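Local coordinates for FrnE protein (Deinococcus radiodurans, PDB 5CO3) that probably acts as a cytoplasmic disulfide oxidoreductase of the DsbA-like thioredoxin family, making or rearranging disulfide bonds in other proteins, at residues R31-V45 against A205-W219. Numbering follows the deposited sequence. Where two conformers were deposited one is given.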
ATOM      1  N   ARG A  31      -9.417  -0.155  -5.533  1.00 25.01           N
ATOM      2  CA  ARG A  31     -10.170  -1.383  -5.816  1.00 23.78           C
ATOM      3  C   ARG A  31     -10.436  -2.164  -4.542  1.00 25.15           C
ATOM      4  O   ARG A  31     -11.523  -2.725  -4.382  1.00 27.10           O
ATOM      5  CB  ARG A  31      -9.429  -2.252  -6.835  1.00 29.46           C
ATOM      6  CG  ARG A  31      -9.348  -1.584  -8.201  1.00 26.77           C
ATOM      7  CD  ARG A  31      -8.636  -2.423  -9.226  1.00 33.98           C
ATOM      8  NE  ARG A  31      -8.682  -1.779 -10.533  1.00 33.46           N
ATOM      9  CZ  ARG A  31      -8.183  -2.313 -11.643  1.00 37.98           C
ATOM     10  NH1 ARG A  31      -7.602  -3.502 -11.603  1.00 46.60           N
ATOM     11  NH2 ARG A  31      -8.270  -1.662 -12.792  1.00 37.05           N
ATOM     12  N   PHE A  32      -9.470  -2.177  -3.624  1.00 26.52           N
ATOM     13  CA  PHE A  32      -9.686  -2.816  -2.335  1.00 29.85           C
ATOM     14  C   PHE A  32     -10.772  -2.076  -1.539  1.00 29.59           C
ATOM     15  O   PHE A  32     -11.614  -2.698  -0.884  1.00 26.99           O
ATOM     16  CB  PHE A  32      -8.390  -2.882  -1.519  1.00 27.60           C
ATOM     17  CG  PHE A  32      -8.604  -3.396  -0.117  1.00 29.87           C
ATOM     18  CD1 PHE A  32      -8.829  -4.744   0.108  1.00 28.80           C
ATOM     19  CD2 PHE A  32      -8.617  -2.528   0.964  1.00 34.94           C
ATOM     20  CE1 PHE A  32      -9.052  -5.226   1.395  1.00 36.30           C
ATOM     21  CE2 PHE A  32      -8.837  -2.999   2.248  1.00 41.88           C
ATOM     22  CZ  PHE A  32      -9.057  -4.353   2.466  1.00 33.29           C
ATOM     23  N   GLU A  33     -10.749  -0.745  -1.603  1.00 27.85           N
ATOM     24  CA  GLU A  33     -11.741   0.062  -0.895  1.00 27.10           C
ATOM     25  C   GLU A  33     -13.148  -0.187  -1.464  1.00 29.72           C
ATOM     26  O   GLU A  33     -14.124  -0.242  -0.705  1.00 30.70           O
ATOM     27  CB  GLU A  33     -11.347   1.545  -0.943  1.00 26.97           C
ATOM     28  CG  GLU A  33     -10.265   1.872   0.080  1.00 26.59           C
ATOM     29  CD  GLU A  33      -9.572   3.201  -0.153  1.00 29.68           C
ATOM     30  OE1 GLU A  33      -9.864   3.874  -1.164  1.00 29.23           O
ATOM     31  OE2 GLU A  33      -8.717   3.565   0.687  1.00 30.16           O
ATOM     32  N   SER A  34     -13.253  -0.387  -2.778  1.00 26.42           N
ATOM     33  CA  SER A  34     -14.533  -0.768  -3.397  0.61 27.85           C
ATOM     34  C   SER A  34     -15.011  -2.123  -2.872  1.00 30.20           C
ATOM     35  O   SER A  34     -16.196  -2.299  -2.550  1.00 29.06           O
ATOM     36  CB  SER A  34     -14.411  -0.807  -4.928  0.61 29.32           C
ATOM     37  OG  SER A  34     -15.620  -1.218  -5.564  0.61 28.71           O
ATOM     38  N   ALA A  35     -14.097  -3.086  -2.786  1.00 29.06           N
ATOM     39  CA  ALA A  35     -14.445  -4.424  -2.301  1.00 30.82           C
ATOM     40  C   ALA A  35     -14.940  -4.377  -0.854  1.00 30.74           C
ATOM     41  O   ALA A  35     -15.918  -5.035  -0.481  1.00 29.90           O
ATOM     42  CB  ALA A  35     -13.238  -5.356  -2.416  1.00 32.57           C
ATOM     43  N   LEU A  36     -14.239  -3.592  -0.044  1.00 30.82           N
ATOM     44  CA  LEU A  36     -14.535  -3.432   1.374  1.00 29.68           C
ATOM     45  C   LEU A  36     -15.925  -2.817   1.558  1.00 36.03           C
ATOM     46  O   LEU A  36     -16.721  -3.257   2.399  1.00 35.82           O
ATOM     47  CB  LEU A  36     -13.441  -2.570   2.020  1.00 29.26           C
ATOM     48  CG  LEU A  36     -13.383  -2.490   3.545  1.00 40.21           C
ATOM     49  CD1 LEU A  36     -13.385  -3.879   4.174  1.00 36.64           C
ATOM     50  CD2 LEU A  36     -12.138  -1.713   3.973  1.00 38.78           C
ATOM     51  N   GLY A  37     -16.225  -1.820   0.732  1.00 35.98           N
ATOM     52  CA  GLY A  37     -17.544  -1.211   0.714  1.00 33.78           C
ATOM     53  C   GLY A  37     -18.671  -2.191   0.428  1.00 39.74           C
ATOM     54  O   GLY A  37     -19.761  -2.053   0.978  1.00 44.88           O
ATOM     55  N   GLN A  38     -18.421  -3.184  -0.424  1.00 32.92           N
ATOM     56  CA  GLN A  38     -19.452  -4.184  -0.748  1.00 31.59           C
ATOM     57  C   GLN A  38     -19.495  -5.352   0.244  1.00 36.21           C
ATOM     58  O   GLN A  38     -20.361  -6.226   0.163  1.00 37.08           O
ATOM     59  CB  GLN A  38     -19.223  -4.723  -2.158  1.00 38.04           C
ATOM     60  CG  GLN A  38     -19.173  -3.645  -3.219  1.00 41.25           C
ATOM     61  CD  GLN A  38     -18.712  -4.174  -4.560  1.00 42.66           C
ATOM     62  OE1 GLN A  38     -19.225  -5.186  -5.049  1.00 42.62           O
ATOM     63  NE2 GLN A  38     -17.730  -3.494  -5.165  1.00 41.86           N
ATOM     64  N   PHE A  39     -18.552  -5.369   1.177  1.00 36.14           N
ATOM     65  CA  PHE A  39     -18.401  -6.487   2.100  1.00 35.59           C
ATOM     66  C   PHE A  39     -19.185  -6.263   3.395  1.00 32.34           C
ATOM     67  O   PHE A  39     -18.876  -5.349   4.166  1.00 37.46           O
ATOM     68  CB  PHE A  39     -16.914  -6.698   2.394  1.00 31.23           C
ATOM     69  CG  PHE A  39     -16.631  -7.837   3.329  1.00 36.15           C
ATOM     70  CD1 PHE A  39     -17.128  -9.107   3.074  1.00 33.14           C
ATOM     71  CD2 PHE A  39     -15.844  -7.643   4.454  1.00 35.61           C
ATOM     72  CE1 PHE A  39     -16.851 -10.158   3.928  1.00 33.82           C
ATOM     73  CE2 PHE A  39     -15.567  -8.689   5.314  1.00 34.86           C
ATOM     74  CZ  PHE A  39     -16.074  -9.952   5.050  1.00 33.96           C
ATOM     75  N   PRO A  40     -20.213  -7.092   3.634  1.00 39.03           N
ATOM     76  CA  PRO A  40     -21.115  -6.861   4.765  1.00 40.61           C
ATOM     77  C   PRO A  40     -20.399  -6.767   6.106  1.00 40.77           C
ATOM     78  O   PRO A  40     -20.803  -5.966   6.946  1.00 40.22           O
ATOM     79  CB  PRO A  40     -22.041  -8.081   4.726  1.00 36.72           C
ATOM     80  CG  PRO A  40     -22.052  -8.483   3.311  1.00 34.37           C
ATOM     81  CD  PRO A  40     -20.660  -8.215   2.795  1.00 33.45           C
ATOM     82  N   GLN A  41     -19.344  -7.552   6.296  1.00 37.14           N
ATOM     83  CA  GLN A  41     -18.641  -7.558   7.576  1.00 35.20           C
ATOM     84  C   GLN A  41     -17.420  -6.631   7.565  1.00 34.67           C
ATOM     85  O   GLN A  41     -16.451  -6.868   8.281  1.00 35.37           O
ATOM     86  CB  GLN A  41     -18.222  -8.984   7.944  1.00 36.10           C
ATOM     87  CG  GLN A  41     -19.410  -9.907   8.249  1.00 37.14           C
ATOM     88  CD  GLN A  41     -20.146 -10.381   7.003  1.00 36.66           C
ATOM     89  OE1 GLN A  41     -19.625 -10.303   5.889  1.00 39.67           O
ATOM     90  NE2 GLN A  41     -21.362 -10.873   7.189  1.00 37.51           N
ATOM     91  N   ARG A  42     -17.496  -5.559   6.779  1.00 33.79           N
ATOM     92  CA  ARG A  42     -16.369  -4.633   6.600  1.00 36.89           C
ATOM     93  C   ARG A  42     -15.818  -4.082   7.918  1.00 37.83           C
ATOM     94  O   ARG A  42     -14.636  -3.796   8.016  1.00 38.24           O
ATOM     95  CB  ARG A  42     -16.787  -3.471   5.696  1.00 39.55           C
ATOM     96  CG  ARG A  42     -17.821  -2.537   6.323  1.00 41.81           C
ATOM     97  CD  ARG A  42     -18.379  -1.526   5.326  1.00 38.70           C
ATOM     98  NE  ARG A  42     -19.170  -2.159   4.280  1.00 44.98           N
ATOM     99  CZ  ARG A  42     -20.467  -2.453   4.382  1.00 44.77           C
ATOM    100  NH1 ARG A  42     -21.141  -2.176   5.493  1.00 48.26           N
ATOM    101  NH2 ARG A  42     -21.094  -3.032   3.370  1.00 46.66           N
ATOM    102  N   ASP A  43     -16.671  -3.954   8.929  1.00 41.44           N
ATOM    103  CA  ASP A  43     -16.259  -3.420  10.225  1.00 42.76           C
ATOM    104  C   ASP A  43     -15.341  -4.369  10.978  1.00 45.11           C
ATOM    105  O   ASP A  43     -14.645  -3.959  11.910  1.00 47.03           O
ATOM    106  CB  ASP A  43     -17.480  -3.104  11.088  1.00 47.02           C
ATOM    107  CG  ASP A  43     -18.257  -1.911  10.577  1.00 54.09           C
ATOM    108  OD1 ASP A  43     -17.726  -1.177   9.717  1.00 54.72           O
ATOM    109  OD2 ASP A  43     -19.391  -1.697  11.046  1.00 54.09           O
ATOM    110  N   GLN A  44     -15.327  -5.634  10.571  1.00 37.56           N
ATOM    111  CA  GLN A  44     -14.455  -6.609  11.215  1.00 38.63           C
ATOM    112  C   GLN A  44     -13.073  -6.675  10.567  1.00 37.87           C
ATOM    113  O   GLN A  44     -12.200  -7.403  11.031  1.00 46.36           O
ATOM    114  CB  GLN A  44     -15.095  -7.996  11.196  1.00 40.17           C
ATOM    115  CG  GLN A  44     -16.476  -8.049  11.819  1.00 43.99           C
ATOM    116  CD  GLN A  44     -16.554  -7.277  13.113  1.00 55.82           C
ATOM    117  OE1 GLN A  44     -15.805  -7.544  14.055  1.00 65.52           O
ATOM    118  NE2 GLN A  44     -17.460  -6.304  13.170  1.00 60.25           N
ATOM    119  N   VAL A  45     -12.868  -5.910   9.505  1.00 36.35           N
ATOM    120  CA  VAL A  45     -11.607  -5.987   8.768  1.00 36.63           C
ATOM    121  C   VAL A  45     -10.561  -5.040   9.327  1.00 40.85           C
ATOM    122  O   VAL A  45     -10.835  -3.862   9.546  1.00 38.73           O
ATOM    123  CB  VAL A  45     -11.814  -5.683   7.279  1.00 34.87           C
ATOM    124  CG1 VAL A  45     -10.509  -5.827   6.520  1.00 40.09           C
ATOM    125  CG2 VAL A  45     -12.854  -6.624   6.711  1.00 33.35           C
ATOM    126  N   ALA A 205      -2.952  -5.394  -8.437  1.00 32.43           N
ATOM    127  CA  ALA A 205      -4.171  -4.620  -8.235  1.00 30.66           C
ATOM    128  C   ALA A 205      -5.365  -5.294  -8.895  1.00 33.77           C
ATOM    129  O   ALA A 205      -5.841  -4.857  -9.948  1.00 37.19           O
ATOM    130  CB  ALA A 205      -3.998  -3.203  -8.779  1.00 36.18           C
ATOM    131  N   GLN A 206      -5.853  -6.357  -8.268  1.00 31.98           N
ATOM    132  CA  GLN A 206      -6.926  -7.152  -8.846  1.00 31.49           C
ATOM    133  C   GLN A 206      -8.298  -6.499  -8.695  1.00 29.85           C
ATOM    134  O   GLN A 206      -8.478  -5.559  -7.918  1.00 29.97           O
ATOM    135  CB  GLN A 206      -6.930  -8.552  -8.226  1.00 38.12           C
ATOM    136  CG  GLN A 206      -5.610  -9.267  -8.410  1.00 44.14           C
ATOM    137  CD  GLN A 206      -5.751 -10.732  -8.782  1.00 55.15           C
ATOM    138  OE1 GLN A 206      -6.823 -11.197  -9.186  1.00 53.90           O
ATOM    139  NE2 GLN A 206      -4.657 -11.471  -8.651  1.00 54.27           N
ATOM    140  N   ALA A 207      -9.260  -7.019  -9.454  1.00 34.37           N
ATOM    141  CA  ALA A 207     -10.621  -6.494  -9.465  1.00 34.31           C
ATOM    142  C   ALA A 207     -11.234  -6.509  -8.070  1.00 35.58           C
ATOM    143  O   ALA A 207     -10.903  -7.375  -7.259  1.00 35.95           O
ATOM    144  CB  ALA A 207     -11.496  -7.304 -10.435  1.00 35.49           C
ATOM    145  N   PRO A 208     -12.114  -5.537  -7.782  1.00 37.55           N
ATOM    146  CA  PRO A 208     -12.808  -5.539  -6.494  1.00 35.15           C
ATOM    147  C   PRO A 208     -13.519  -6.875  -6.247  1.00 32.12           C
ATOM    148  O   PRO A 208     -13.482  -7.367  -5.124  1.00 33.66           O
ATOM    149  CB  PRO A 208     -13.822  -4.400  -6.633  1.00 38.46           C
ATOM    150  CG  PRO A 208     -13.256  -3.507  -7.656  1.00 38.11           C
ATOM    151  CD  PRO A 208     -12.485  -4.373  -8.608  1.00 35.67           C
ATOM    152  N   GLU A 209     -14.115  -7.450  -7.293  1.00 43.37           N
ATOM    153  CA  GLU A 209     -14.829  -8.722  -7.177  1.00 40.75           C
ATOM    154  C   GLU A 209     -13.929  -9.808  -6.593  1.00 38.42           C
ATOM    155  O   GLU A 209     -14.362 -10.593  -5.759  1.00 40.62           O
ATOM    156  CB  GLU A 209     -15.372  -9.166  -8.544  1.00 42.04           C
ATOM    157  CG  GLU A 209     -16.497  -8.289  -9.094  1.00 46.26           C
ATOM    158  CD  GLU A 209     -16.009  -7.004  -9.756  1.00 57.79           C
ATOM    159  OE1 GLU A 209     -14.779  -6.806  -9.879  1.00 50.31           O
ATOM    160  OE2 GLU A 209     -16.869  -6.188 -10.154  1.00 59.44           O
ATOM    161  N   THR A 210     -12.678  -9.838  -7.043  1.00 39.81           N
ATOM    162  CA  THR A 210     -11.684 -10.795  -6.563  1.00 37.34           C
ATOM    163  C   THR A 210     -11.335 -10.594  -5.084  1.00 37.05           C
ATOM    164  O   THR A 210     -11.312 -11.547  -4.299  1.00 44.47           O
ATOM    165  CB  THR A 210     -10.390 -10.699  -7.403  1.00 43.01           C
ATOM    166  OG1 THR A 210     -10.687 -11.013  -8.769  1.00 43.04           O
ATOM    167  CG2 THR A 210      -9.335 -11.660  -6.893  1.00 44.63           C
ATOM    168  N   LEU A 211     -11.063  -9.351  -4.708  1.00 32.63           N
ATOM    169  CA  LEU A 211     -10.789  -9.019  -3.316  1.00 31.65           C
ATOM    170  C   LEU A 211     -12.021  -9.235  -2.420  1.00 32.88           C
ATOM    171  O   LEU A 211     -11.891  -9.725  -1.299  1.00 34.97           O
ATOM    172  CB  LEU A 211     -10.284  -7.573  -3.213  1.00 35.91           C
ATOM    173  CG  LEU A 211      -8.873  -7.354  -3.768  1.00 36.76           C
ATOM    174  CD1 LEU A 211      -8.604  -5.872  -3.980  1.00 35.30           C
ATOM    175  CD2 LEU A 211      -7.833  -7.974  -2.830  1.00 38.42           C
ATOM    176  N   LEU A 212     -13.214  -8.899  -2.917  1.00 36.55           N
ATOM    177  CA  LEU A 212     -14.451  -9.183  -2.186  1.00 33.06           C
ATOM    178  C   LEU A 212     -14.634 -10.696  -1.998  1.00 38.18           C
ATOM    179  O   LEU A 212     -15.071 -11.156  -0.944  1.00 42.83           O
ATOM    180  CB  LEU A 212     -15.664  -8.591  -2.916  1.00 32.83           C
ATOM    181  CG  LEU A 212     -17.063  -8.889  -2.346  1.00 36.71           C
ATOM    182  CD1 LEU A 212     -17.185  -8.377  -0.922  1.00 36.01           C
ATOM    183  CD2 LEU A 212     -18.130  -8.266  -3.231  1.00 39.16           C
ATOM    184  N   GLY A 213     -14.282 -11.460  -3.025  1.00 43.29           N
ATOM    185  CA  GLY A 213     -14.381 -12.903  -2.959  1.00 45.02           C
ATOM    186  C   GLY A 213     -13.458 -13.467  -1.899  1.00 44.28           C
ATOM    187  O   GLY A 213     -13.813 -14.390  -1.178  1.00 45.28           O
ATOM    188  N   ALA A 214     -12.258 -12.906  -1.807  1.00 42.60           N
ATOM    189  CA  ALA A 214     -11.288 -13.341  -0.811  1.00 43.92           C
ATOM    190  C   ALA A 214     -11.753 -13.004   0.606  1.00 39.30           C
ATOM    191  O   ALA A 214     -11.705 -13.847   1.497  1.00 42.58           O
ATOM    192  CB  ALA A 214      -9.929 -12.705  -1.089  1.00 44.82           C
ATOM    193  N   LEU A 215     -12.189 -11.762   0.809  1.00 40.18           N
ATOM    194  CA  LEU A 215     -12.764 -11.356   2.090  1.00 35.04           C
ATOM    195  C   LEU A 215     -13.879 -12.311   2.507  1.00 38.43           C
ATOM    196  O   LEU A 215     -13.905 -12.800   3.643  1.00 36.78           O
ATOM    197  CB  LEU A 215     -13.302  -9.929   2.001  1.00 33.33           C
ATOM    198  CG  LEU A 215     -12.254  -8.812   1.930  1.00 33.17           C
ATOM    199  CD1 LEU A 215     -12.930  -7.501   1.611  1.00 34.59           C
ATOM    200  CD2 LEU A 215     -11.478  -8.729   3.245  1.00 37.07           C
ATOM    201  N   SER A 216     -14.780 -12.582   1.563  1.00 40.39           N
ATOM    202  CA  SER A 216     -15.941 -13.435   1.789  1.00 41.50           C
ATOM    203  C   SER A 216     -15.539 -14.871   2.093  1.00 45.00           C
ATOM    204  O   SER A 216     -16.153 -15.527   2.936  1.00 43.25           O
ATOM    205  CB  SER A 216     -16.869 -13.422   0.567  1.00 42.77           C
ATOM    206  OG  SER A 216     -17.241 -12.102   0.216  1.00 48.24           O
ATOM    207  N   GLN A 217     -14.525 -15.366   1.391  1.00 46.40           N
ATOM    208  CA  GLN A 217     -14.065 -16.728   1.617  1.00 49.01           C
ATOM    209  C   GLN A 217     -13.462 -16.842   3.011  1.00 50.28           C
ATOM    210  O   GLN A 217     -13.723 -17.799   3.733  1.00 52.36           O
ATOM    211  CB  GLN A 217     -13.044 -17.150   0.559  1.00 57.36           C
ATOM    212  CG  GLN A 217     -12.399 -18.503   0.835  1.00 67.21           C
ATOM    213  CD  GLN A 217     -11.560 -19.010  -0.325  1.00 70.39           C
ATOM    214  OE1 GLN A 217     -11.705 -18.557  -1.462  1.00 69.46           O
ATOM    215  NE2 GLN A 217     -10.676 -19.960  -0.041  1.00 66.96           N
ATOM    216  N   VAL A 218     -12.662 -15.852   3.391  1.00 45.00           N
ATOM    217  CA  VAL A 218     -12.017 -15.885   4.695  1.00 45.03           C
ATOM    218  C   VAL A 218     -13.044 -15.814   5.816  1.00 44.59           C
ATOM    219  O   VAL A 218     -12.971 -16.590   6.766  1.00 47.75           O
ATOM    220  CB  VAL A 218     -10.999 -14.744   4.852  1.00 46.48           C
ATOM    221  CG1 VAL A 218     -10.516 -14.656   6.293  1.00 46.83           C
ATOM    222  CG2 VAL A 218      -9.837 -14.959   3.908  1.00 49.11           C
ATOM    223  N   TRP A 219     -14.016 -14.911   5.701  1.00 42.59           N
ATOM    224  CA  TRP A 219     -15.080 -14.826   6.708  1.00 41.60           C
ATOM    225  C   TRP A 219     -15.827 -16.154   6.840  1.00 53.92           C
ATOM    226  O   TRP A 219     -16.112 -16.621   7.950  1.00 52.49           O
ATOM    227  CB  TRP A 219     -16.073 -13.712   6.368  1.00 40.45           C
ATOM    228  CG  TRP A 219     -17.150 -13.575   7.394  1.00 41.94           C
ATOM    229  CD1 TRP A 219     -18.395 -14.139   7.357  1.00 44.10           C
ATOM    230  CD2 TRP A 219     -17.078 -12.846   8.623  1.00 47.92           C
ATOM    231  NE1 TRP A 219     -19.101 -13.798   8.481  1.00 46.67           N
ATOM    232  CE2 TRP A 219     -18.315 -13.009   9.279  1.00 46.12           C
ATOM    233  CE3 TRP A 219     -16.090 -12.067   9.233  1.00 51.94           C
ATOM    234  CZ2 TRP A 219     -18.593 -12.422  10.510  1.00 51.62           C
ATOM    235  CZ3 TRP A 219     -16.363 -11.485  10.457  1.00 53.24           C
ATOM    236  CH2 TRP A 219     -17.606 -11.663  11.082  1.00 51.65           C
TER
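F39 and W219 both carry CG anti to the backbone N, and each ring reaches across to the other segment. The F39 ring lies against helix 208-219. L215 CB sits over the centre of one face, 3.9 Å from the ring centroid, in a CH-pi contact. The backbone N of Q41 covers the opposite face, and W219 CB meets the ring edge in its plane. In Q41, chi1 (-67°) sets CG anti to the carbonyl carbon and over the six-membered ring of W219, 3.5 Å from the centroid. The bend at chi2 turns the Q41 amide over the indole, and the planes stack 21° apart. Q44 CG comes to W219 CZ3 at 3.7 Å, and H223 also stacks with W219. Without the indole, as with an alanine here, Q41 and Q44 would probably lose the surface they pack on, leaving the turn from F39 to R42 and the 3-10 segment after it less firmly held. Farther along, A35 CB packs on L211 CB at 3.8 Å. The axes of 31-38 and 208-219 come within 7.9 Å, crossing at -50°, an approach consistent with the small A35 side chain. P208 is a knob in the hole formed by R31, S34, A35 and Q38. The extended R31 chain gives a weak hydrogen bond from NH1 to A205 O (2.8 Å), while its NE pairs with E95. L211 and L215 also touch strand 193-196. The contact joins helix 23-38, whose N-terminal end carries the thioredoxin-type C22-x-x-C25 pair, to C-terminal helix 208-222, side by side on the central sheet of a thioredoxin fold.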